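Local atomic coordinates of protein kinase domain-containing protein (Chaetomium thermophilum, PDB entry 6Z3U), a protein that is the CDK7-type subunit of the CDK-activating kinase (CAK) complex and probably phosphorylates serine and threonine residues of other proteins with ATP. Residues L217-K222 against L241-A246; Y261-L266 against D278-G283. One frame throughout, in Å; residues are numbered along the deposited sequence.

Interaction 1: residues L217-K222 against L241-A246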
ATOM      1  N   LEU B 217       5.871   2.781  -6.089  1.00 21.86           N
ATOM      2  CA  LEU B 217       6.097   2.896  -7.522  1.00 21.56           C
ATOM      3  C   LEU B 217       4.750   2.976  -8.229  1.00 21.61           C
ATOM      4  O   LEU B 217       3.839   2.203  -7.921  1.00 24.27           O
ATOM      5  CB  LEU B 217       6.900   1.706  -8.044  1.00 24.50           C
ATOM      6  CG  LEU B 217       8.317   1.540  -7.496  1.00 22.34           C
ATOM      7  CD1 LEU B 217       8.917   0.218  -7.959  1.00 30.00           C
ATOM      8  CD2 LEU B 217       9.197   2.703  -7.927  1.00 21.72           C
ATOM      9  N   HIS B 218       4.623   3.917  -9.167  1.00 21.20           N
ATOM     10  CA  HIS B 218       3.366   4.073  -9.893  1.00 21.33           C
ATOM     11  C   HIS B 218       3.270   3.084 -11.051  1.00 21.64           C
ATOM     12  O   HIS B 218       2.257   2.395 -11.206  1.00 22.43           O
ATOM     13  CB  HIS B 218       3.236   5.511 -10.398  1.00 20.88           C
ATOM     14  CG  HIS B 218       1.925   5.804 -11.054  1.00 21.11           C
ATOM     15  ND1 HIS B 218       1.698   5.583 -12.396  1.00 23.92           N
ATOM     16  CD2 HIS B 218       0.772   6.310 -10.556  1.00 23.52           C
ATOM     17  CE1 HIS B 218       0.461   5.935 -12.694  1.00 24.80           C
ATOM     18  NE2 HIS B 218      -0.123   6.379 -11.596  1.00 31.71           N
ATOM     19  N   ARG B 219       4.313   3.016 -11.877  1.00 21.48           N
ATOM     20  CA  ARG B 219       4.453   1.991 -12.912  1.00 21.98           C
ATOM     21  C   ARG B 219       3.350   2.068 -13.966  1.00 22.12           C
ATOM     22  O   ARG B 219       2.957   1.052 -14.544  1.00 22.77           O
ATOM     23  CB  ARG B 219       4.521   0.583 -12.308  1.00 22.68           C
ATOM     24  CG  ARG B 219       5.591   0.442 -11.230  1.00 22.65           C
ATOM     25  CD  ARG B 219       5.697  -0.966 -10.663  1.00 23.43           C
ATOM     26  NE  ARG B 219       4.409  -1.601 -10.421  1.00 27.99           N
ATOM     27  CZ  ARG B 219       4.269  -2.800  -9.865  1.00 25.99           C
ATOM     28  NH1 ARG B 219       5.338  -3.486  -9.483  1.00 39.40           N
ATOM     29  NH2 ARG B 219       3.060  -3.309  -9.683  1.00 32.29           N
ATOM     30  N   ASP B 220       2.835   3.270 -14.228  1.00 21.69           N
ATOM     31  CA  ASP B 220       1.967   3.478 -15.380  1.00 21.95           C
ATOM     32  C   ASP B 220       1.782   4.962 -15.675  1.00 28.72           C
ATOM     33  O   ASP B 220       0.662   5.410 -15.941  1.00 33.80           O
ATOM     34  CB  ASP B 220       0.600   2.826 -15.172  1.00 29.11           C
ATOM     35  CG  ASP B 220      -0.164   2.653 -16.476  1.00 30.59           C
ATOM     36  OD1 ASP B 220       0.461   2.780 -17.552  1.00 26.10           O
ATOM     37  OD2 ASP B 220      -1.386   2.395 -16.429  1.00 30.57           O
ATOM     38  N   ILE B 221       2.866   5.728 -15.636  1.00 26.22           N
ATOM     39  CA  ILE B 221       2.783   7.162 -15.891  1.00 26.38           C
ATOM     40  C   ILE B 221       2.688   7.411 -17.388  1.00 26.92           C
ATOM     41  O   ILE B 221       3.518   6.933 -18.171  1.00 23.99           O
ATOM     42  CB  ILE B 221       3.978   7.903 -15.268  1.00 19.84           C
ATOM     43  CG1 ILE B 221       3.867   7.857 -13.742  1.00 24.95           C
ATOM     44  CG2 ILE B 221       4.040   9.328 -15.780  1.00 26.71           C
ATOM     45  CD1 ILE B 221       5.067   8.409 -13.018  1.00 26.14           C
ATOM     46  N   LYS B 222       1.670   8.165 -17.784  1.00 22.56           N
ATOM     47  CA  LYS B 222       1.458   8.556 -19.168  1.00 20.73           C
ATOM     48  C   LYS B 222       0.512   9.747 -19.173  1.00 31.01           C
ATOM     49  O   LYS B 222      -0.127  10.041 -18.152  1.00 36.35           O
ATOM     50  CB  LYS B 222       0.894   7.393 -20.002  1.00 23.49           C
ATOM     51  CG  LYS B 222      -0.260   6.660 -19.338  1.00 34.39           C
ATOM     52  CD  LYS B 222      -0.847   5.601 -20.259  1.00 32.54           C
ATOM     53  CE  LYS B 222      -1.906   4.771 -19.553  1.00 29.03           C
ATOM     54  NZ  LYS B 222      -2.548   3.794 -20.476  1.00 37.86           N
ATOM     55  N   LEU B 241      -1.618  -0.118 -11.133  1.00 22.94           N
ATOM     56  CA  LEU B 241      -0.423  -0.937 -11.295  1.00 23.31           C
ATOM     57  C   LEU B 241       0.636  -0.624 -10.245  1.00 23.42           C
ATOM     58  O   LEU B 241       1.750  -1.157 -10.325  1.00 23.78           O
ATOM     59  CB  LEU B 241       0.162  -0.753 -12.698  1.00 23.00           C
ATOM     60  CG  LEU B 241      -0.542  -1.489 -13.837  1.00 23.24           C
ATOM     61  CD1 LEU B 241       0.199  -1.273 -15.141  1.00 23.57           C
ATOM     62  CD2 LEU B 241      -0.646  -2.971 -13.543  1.00 26.92           C
ATOM     63  N   ALA B 242       0.312   0.200  -9.255  1.00 23.25           N
ATOM     64  CA  ALA B 242       1.302   0.637  -8.286  1.00 23.40           C
ATOM     65  C   ALA B 242       1.740  -0.522  -7.397  1.00 25.45           C
ATOM     66  O   ALA B 242       1.069  -1.552  -7.291  1.00 34.38           O
ATOM     67  CB  ALA B 242       0.741   1.767  -7.422  1.00 24.20           C
ATOM     68  N   ARG B 243       2.892  -0.339  -6.754  1.00 26.96           N
ATOM     69  CA  ARG B 243       3.402  -1.328  -5.816  1.00 27.16           C
ATOM     70  C   ARG B 243       4.406  -0.665  -4.886  1.00 25.76           C
ATOM     71  O   ARG B 243       5.132   0.250  -5.284  1.00 33.12           O
ATOM     72  CB  ARG B 243       4.065  -2.498  -6.555  1.00 26.95           C
ATOM     73  CG  ARG B 243       4.335  -3.722  -5.696  1.00 39.68           C
ATOM     74  CD  ARG B 243       5.674  -4.355  -6.035  1.00 33.59           C
ATOM     75  NE  ARG B 243       5.792  -5.711  -5.502  1.00 38.45           N
ATOM     76  CZ  ARG B 243       6.086  -6.000  -4.236  1.00 45.53           C
ATOM     77  NH1 ARG B 243       6.288  -5.028  -3.357  1.00 42.74           N
ATOM     78  NH2 ARG B 243       6.171  -7.266  -3.849  1.00 37.48           N
ATOM     79  N   SER B 244       4.438  -1.140  -3.643  1.00 27.26           N
ATOM     80  CA  SER B 244       5.408  -0.652  -2.676  1.00 29.80           C
ATOM     81  C   SER B 244       6.806  -1.130  -3.047  1.00 36.25           C
ATOM     82  O   SER B 244       6.982  -2.175  -3.680  1.00 39.55           O
ATOM     83  CB  SER B 244       5.055  -1.133  -1.269  1.00 36.08           C
ATOM     84  OG  SER B 244       3.837  -0.565  -0.820  1.00 46.11           O
ATOM     85  N   PHE B 245       7.808  -0.363  -2.630  1.00 33.04           N
ATOM     86  CA  PHE B 245       9.193  -0.739  -2.877  1.00 33.83           C
ATOM     87  C   PHE B 245       9.465  -2.147  -2.362  1.00 38.04           C
ATOM     88  O   PHE B 245       9.303  -2.426  -1.170  1.00 49.84           O
ATOM     89  CB  PHE B 245      10.141   0.257  -2.208  1.00 28.79           C
ATOM     90  CG  PHE B 245      10.209   1.594  -2.888  1.00 27.94           C
ATOM     91  CD1 PHE B 245       9.319   1.934  -3.895  1.00 33.56           C
ATOM     92  CD2 PHE B 245      11.181   2.511  -2.526  1.00 28.32           C
ATOM     93  CE1 PHE B 245       9.392   3.165  -4.516  1.00 26.20           C
ATOM     94  CE2 PHE B 245      11.262   3.741  -3.146  1.00 27.64           C
ATOM     95  CZ  PHE B 245      10.366   4.068  -4.141  1.00 26.57           C
ATOM     96  N   ALA B 246       9.886  -3.028  -3.263  1.00 32.68           N
ATOM     97  CA  ALA B 246      10.183  -4.401  -2.884  1.00 41.28           C
ATOM     98  C   ALA B 246      11.495  -4.476  -2.114  1.00 39.21           C
ATOM     99  O   ALA B 246      12.394  -3.649  -2.286  1.00 49.16           O
ATOM    100  CB  ALA B 246      10.259  -5.289  -4.123  1.00 45.65           C
TER
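Leu217 and Arg243 form an antiparallel hydrogen-bonded pair that joins the start of the kinase catalytic loop, His218-Arg219-Asp220, to the segment just after the DFG motif. Their backbones exchange two bonds: Leu217 N to Arg243 O at 2.8 Å, nearly straight with 171° at the hydrogen, and Arg243 N to Leu217 O at 3.0 Å. Next to this single bridge, Ala242 CA lies 3.0 Å from Leu217 O, a CA-H...O contact.

Apolar contact flanks it. Leu217 lays its CD2 branch against Phe245 CE1 at 3.4 Å, the two side chains crossing at about a right angle. At the other end, the CD1 branch of Leu241 rests loosely on the CB of Asp220, the predicted proton acceptor, whose OD1 is hydrogen-bonded to Thr258.

The polar side-chain grip is made by the guanidinium of Arg219. One of its faces is covered by Arg243 CB, while the Arg243 guanidinium plane stands 76° from its own. Arg140 of helix 136-148 also touches Arg219; the closeness of the three arginines is consistent with the site that, in related cyclin-dependent kinases, gathers round the phosphothreonine of the activation segment. A bend at chi3 (-42°) swings the Arg219 group side-on to Leu241 O, an edge-on grip in which NE at 2.7 Å and NH2 at 2.6 Å both donate to that single carbonyl oxygen.

Interaction 2: residues Y261-L266 against D278-G283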
ATOM      1  N   TYR B 261       6.185   4.045 -22.817  1.00 25.68           N
ATOM      2  CA  TYR B 261       6.847   4.691 -21.692  1.00 25.30           C
ATOM      3  C   TYR B 261       7.637   3.702 -20.843  1.00 29.40           C
ATOM      4  O   TYR B 261       8.128   4.075 -19.772  1.00 28.25           O
ATOM      5  CB  TYR B 261       5.812   5.422 -20.833  1.00 27.69           C
ATOM      6  CG  TYR B 261       4.867   6.276 -21.651  1.00 26.53           C
ATOM      7  CD1 TYR B 261       3.729   5.726 -22.226  1.00 20.65           C
ATOM      8  CD2 TYR B 261       5.125   7.622 -21.868  1.00 31.59           C
ATOM      9  CE1 TYR B 261       2.869   6.492 -22.981  1.00 20.33           C
ATOM     10  CE2 TYR B 261       4.266   8.400 -22.626  1.00 24.38           C
ATOM     11  CZ  TYR B 261       3.141   7.826 -23.178  1.00 20.03           C
ATOM     12  OH  TYR B 261       2.280   8.584 -23.932  1.00 25.67           O
ATOM     13  N   ARG B 262       7.782   2.454 -21.305  1.00 33.34           N
ATOM     14  CA  ARG B 262       8.459   1.417 -20.532  1.00 27.26           C
ATOM     15  C   ARG B 262       9.969   1.614 -20.614  1.00 25.78           C
ATOM     16  O   ARG B 262      10.503   1.795 -21.713  1.00 26.33           O
ATOM     17  CB  ARG B 262       8.110   0.031 -21.068  1.00 30.34           C
ATOM     18  CG  ARG B 262       8.308  -1.097 -20.067  1.00 25.03           C
ATOM     19  CD  ARG B 262       8.203  -2.466 -20.732  1.00 30.43           C
ATOM     20  NE  ARG B 262       7.033  -2.615 -21.592  1.00 25.68           N
ATOM     21  CZ  ARG B 262       5.798  -2.853 -21.167  1.00 25.34           C
ATOM     22  NH1 ARG B 262       5.544  -2.970 -19.872  1.00 35.11           N
ATOM     23  NH2 ARG B 262       4.813  -2.975 -22.046  1.00 32.31           N
ATOM     24  N   PRO B 263      10.689   1.578 -19.495  1.00 24.69           N
ATOM     25  CA  PRO B 263      12.144   1.755 -19.554  1.00 25.42           C
ATOM     26  C   PRO B 263      12.815   0.525 -20.131  1.00 30.90           C
ATOM     27  O   PRO B 263      12.212  -0.558 -20.183  1.00 33.43           O
ATOM     28  CB  PRO B 263      12.534   1.969 -18.083  1.00 27.71           C
ATOM     29  CG  PRO B 263      11.482   1.259 -17.317  1.00 27.43           C
ATOM     30  CD  PRO B 263      10.211   1.403 -18.111  1.00 25.94           C
ATOM     31  N   PRO B 264      14.074   0.643 -20.567  1.00 30.53           N
ATOM     32  CA  PRO B 264      14.738  -0.523 -21.174  1.00 28.47           C
ATOM     33  C   PRO B 264      14.921  -1.686 -20.214  1.00 37.40           C
ATOM     34  O   PRO B 264      14.812  -2.846 -20.630  1.00 40.99           O
ATOM     35  CB  PRO B 264      16.081   0.050 -21.652  1.00 29.19           C
ATOM     36  CG  PRO B 264      16.278   1.307 -20.865  1.00 30.81           C
ATOM     37  CD  PRO B 264      14.909   1.855 -20.622  1.00 31.39           C
ATOM     38  N   GLU B 265      15.209  -1.416 -18.938  1.00 31.72           N
ATOM     39  CA  GLU B 265      15.430  -2.512 -18.002  1.00 29.87           C
ATOM     40  C   GLU B 265      14.179  -3.368 -17.845  1.00 32.71           C
ATOM     41  O   GLU B 265      14.280  -4.583 -17.645  1.00 39.21           O
ATOM     42  CB  GLU B 265      15.898  -1.968 -16.648  1.00 32.43           C
ATOM     43  CG  GLU B 265      14.896  -1.096 -15.896  1.00 29.95           C
ATOM     44  CD  GLU B 265      15.133   0.392 -16.095  1.00 32.76           C
ATOM     45  OE1 GLU B 265      15.636   0.785 -17.170  1.00 35.03           O
ATOM     46  OE2 GLU B 265      14.819   1.172 -15.168  1.00 33.36           O
ATOM     47  N   LEU B 266      12.994  -2.762 -17.952  1.00 33.11           N
ATOM     48  CA  LEU B 266      11.760  -3.539 -17.896  1.00 28.11           C
ATOM     49  C   LEU B 266      11.503  -4.253 -19.217  1.00 29.66           C
ATOM     50  O   LEU B 266      11.015  -5.389 -19.226  1.00 31.72           O
ATOM     51  CB  LEU B 266      10.582  -2.633 -17.536  1.00 26.86           C
ATOM     52  CG  LEU B 266      10.132  -2.658 -16.071  1.00 26.62           C
ATOM     53  CD1 LEU B 266      11.312  -2.566 -15.117  1.00 27.23           C
ATOM     54  CD2 LEU B 266       9.144  -1.533 -15.797  1.00 25.48           C
ATOM     55  N   ASP B 278      10.125   4.693 -13.043  1.00 23.43           N
ATOM     56  CA  ASP B 278       9.135   5.758 -13.180  1.00 22.61           C
ATOM     57  C   ASP B 278       9.739   7.017 -13.788  1.00 22.47           C
ATOM     58  O   ASP B 278       9.074   7.716 -14.561  1.00 21.88           O
ATOM     59  CB  ASP B 278       8.504   6.084 -11.826  1.00 22.50           C
ATOM     60  CG  ASP B 278       7.404   5.114 -11.442  1.00 22.41           C
ATOM     61  OD1 ASP B 278       6.773   4.531 -12.349  1.00 22.17           O
ATOM     62  OD2 ASP B 278       7.158   4.948 -10.231  1.00 22.66           O
ATOM     63  N   ILE B 279      10.990   7.332 -13.446  1.00 25.30           N
ATOM     64  CA  ILE B 279      11.628   8.528 -13.989  1.00 23.09           C
ATOM     65  C   ILE B 279      11.698   8.446 -15.509  1.00 22.95           C
ATOM     66  O   ILE B 279      11.502   9.449 -16.206  1.00 22.59           O
ATOM     67  CB  ILE B 279      13.021   8.717 -13.359  1.00 23.98           C
ATOM     68  CG1 ILE B 279      12.927   9.571 -12.092  1.00 24.05           C
ATOM     69  CG2 ILE B 279      13.984   9.352 -14.340  1.00 24.32           C
ATOM     70  CD1 ILE B 279      11.991   9.026 -11.048  1.00 24.89           C
ATOM     71  N   TRP B 280      11.957   7.253 -16.046  1.00 23.32           N
ATOM     72  CA  TRP B 280      11.997   7.090 -17.496  1.00 23.30           C
ATOM     73  C   TRP B 280      10.666   7.474 -18.127  1.00 22.46           C
ATOM     74  O   TRP B 280      10.627   8.186 -19.137  1.00 28.55           O
ATOM     75  CB  TRP B 280      12.348   5.647 -17.853  1.00 23.93           C
ATOM     76  CG  TRP B 280      12.335   5.373 -19.327  1.00 24.49           C
ATOM     77  CD1 TRP B 280      11.241   5.118 -20.106  1.00 23.55           C
ATOM     78  CD2 TRP B 280      13.469   5.308 -20.196  1.00 24.81           C
ATOM     79  NE1 TRP B 280      11.626   4.907 -21.408  1.00 24.35           N
ATOM     80  CE2 TRP B 280      12.989   5.018 -21.489  1.00 24.89           C
ATOM     81  CE3 TRP B 280      14.844   5.468 -20.007  1.00 25.65           C
ATOM     82  CZ2 TRP B 280      13.836   4.883 -22.585  1.00 25.48           C
ATOM     83  CZ3 TRP B 280      15.682   5.337 -21.097  1.00 28.11           C
ATOM     84  CH2 TRP B 280      15.176   5.046 -22.369  1.00 28.96           C
ATOM     85  N   SER B 281       9.562   6.994 -17.555  1.00 22.05           N
ATOM     86  CA  SER B 281       8.249   7.359 -18.076  1.00 21.36           C
ATOM     87  C   SER B 281       8.048   8.867 -18.040  1.00 20.94           C
ATOM     88  O   SER B 281       7.484   9.448 -18.975  1.00 25.61           O
ATOM     89  CB  SER B 281       7.159   6.652 -17.278  1.00 25.10           C
ATOM     90  OG  SER B 281       7.255   5.250 -17.443  1.00 36.01           O
ATOM     91  N   VAL B 282       8.506   9.521 -16.972  1.00 21.05           N
ATOM     92  CA  VAL B 282       8.443  10.978 -16.923  1.00 20.83           C
ATOM     93  C   VAL B 282       9.232  11.576 -18.077  1.00 21.05           C
ATOM     94  O   VAL B 282       8.778  12.515 -18.742  1.00 21.54           O
ATOM     95  CB  VAL B 282       8.952  11.486 -15.564  1.00 21.13           C
ATOM     96  CG1 VAL B 282       9.184  12.982 -15.609  1.00 21.15           C
ATOM     97  CG2 VAL B 282       7.959  11.133 -14.478  1.00 24.25           C
ATOM     98  N   GLY B 283      10.424  11.037 -18.339  1.00 21.67           N
ATOM     99  CA  GLY B 283      11.202  11.515 -19.467  1.00 22.02           C
ATOM    100  C   GLY B 283      10.445  11.421 -20.776  1.00 21.68           C
ATOM    101  O   GLY B 283      10.562  12.295 -21.636  1.00 21.70           O
TER
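Trp280 and Ser281, neighbours on helix 276-291, receive the chain from Tyr261 to Pro264, and between them they illustrate how one ring and one hydroxyl help to hold the end of a kinase activation segment. Asp278, two residues before Trp280, points away from that chain, and its carboxylate serves the catalytic loop instead.

At Trp280 the indole leaves the helix with CG anti to the backbone N (chi1 177°), an extension that carries the ring out to the two prolines. Both lie over the same face. Pro263 CA sits 3.5 Å from the centroid of the five-membered ring, and Pro264 CD sits 3.4 Å from that of the six-membered ring, each almost on the ring normal: a pair of CH-pi contacts that spans the whole indole. Pro263 adds its CB against Trp280 CG at 3.6 Å, while Tyr261 O meets the ring edge at CD1. With an alanine here, both CH-pi contacts would go, and the two prolines would probably be left over a gap, with the start of helix 264-267, whose N-cap position is Pro263, less firmly held.

Ser281 follows with the polar link: its OG donates to Tyr261 O at 2.8 Å, reaching the carbonyl from a direction tilted 34° from its plane. The OH of Tyr261 is hydrogen-bonded to Glu288, further along the same helix.

Val282 faces helix 194-213 on the far side. The arrangement is that of the APE motif, here Pro263-Pro264-Glu265, in the protein kinase fold: its two prolines lie on the tryptophan of helix F, while Glu265 is salt-bridged to Arg371.

Overall arrangement
Read from the N terminus, the chain reaches the catalytic loop at 217-222, passes through the hairpin of strands 226-228 and 234-236, and returns at 241-246, where interaction 1 closes that short loop. The activation segment then runs on to 261-266, and helix 276-291 comes back against it at 278-283, closing a second loop. The two loops are in series, neither nesting nor crossing, yet their contacts touch in space: Asp278 of interaction 2 accepts hydrogen bonds from the backbone N atoms of His218 and Arg219, and Lys222 packs on Tyr261. Catalytic loop, both ends of the activation segment and helix 276-291 are thereby tied together.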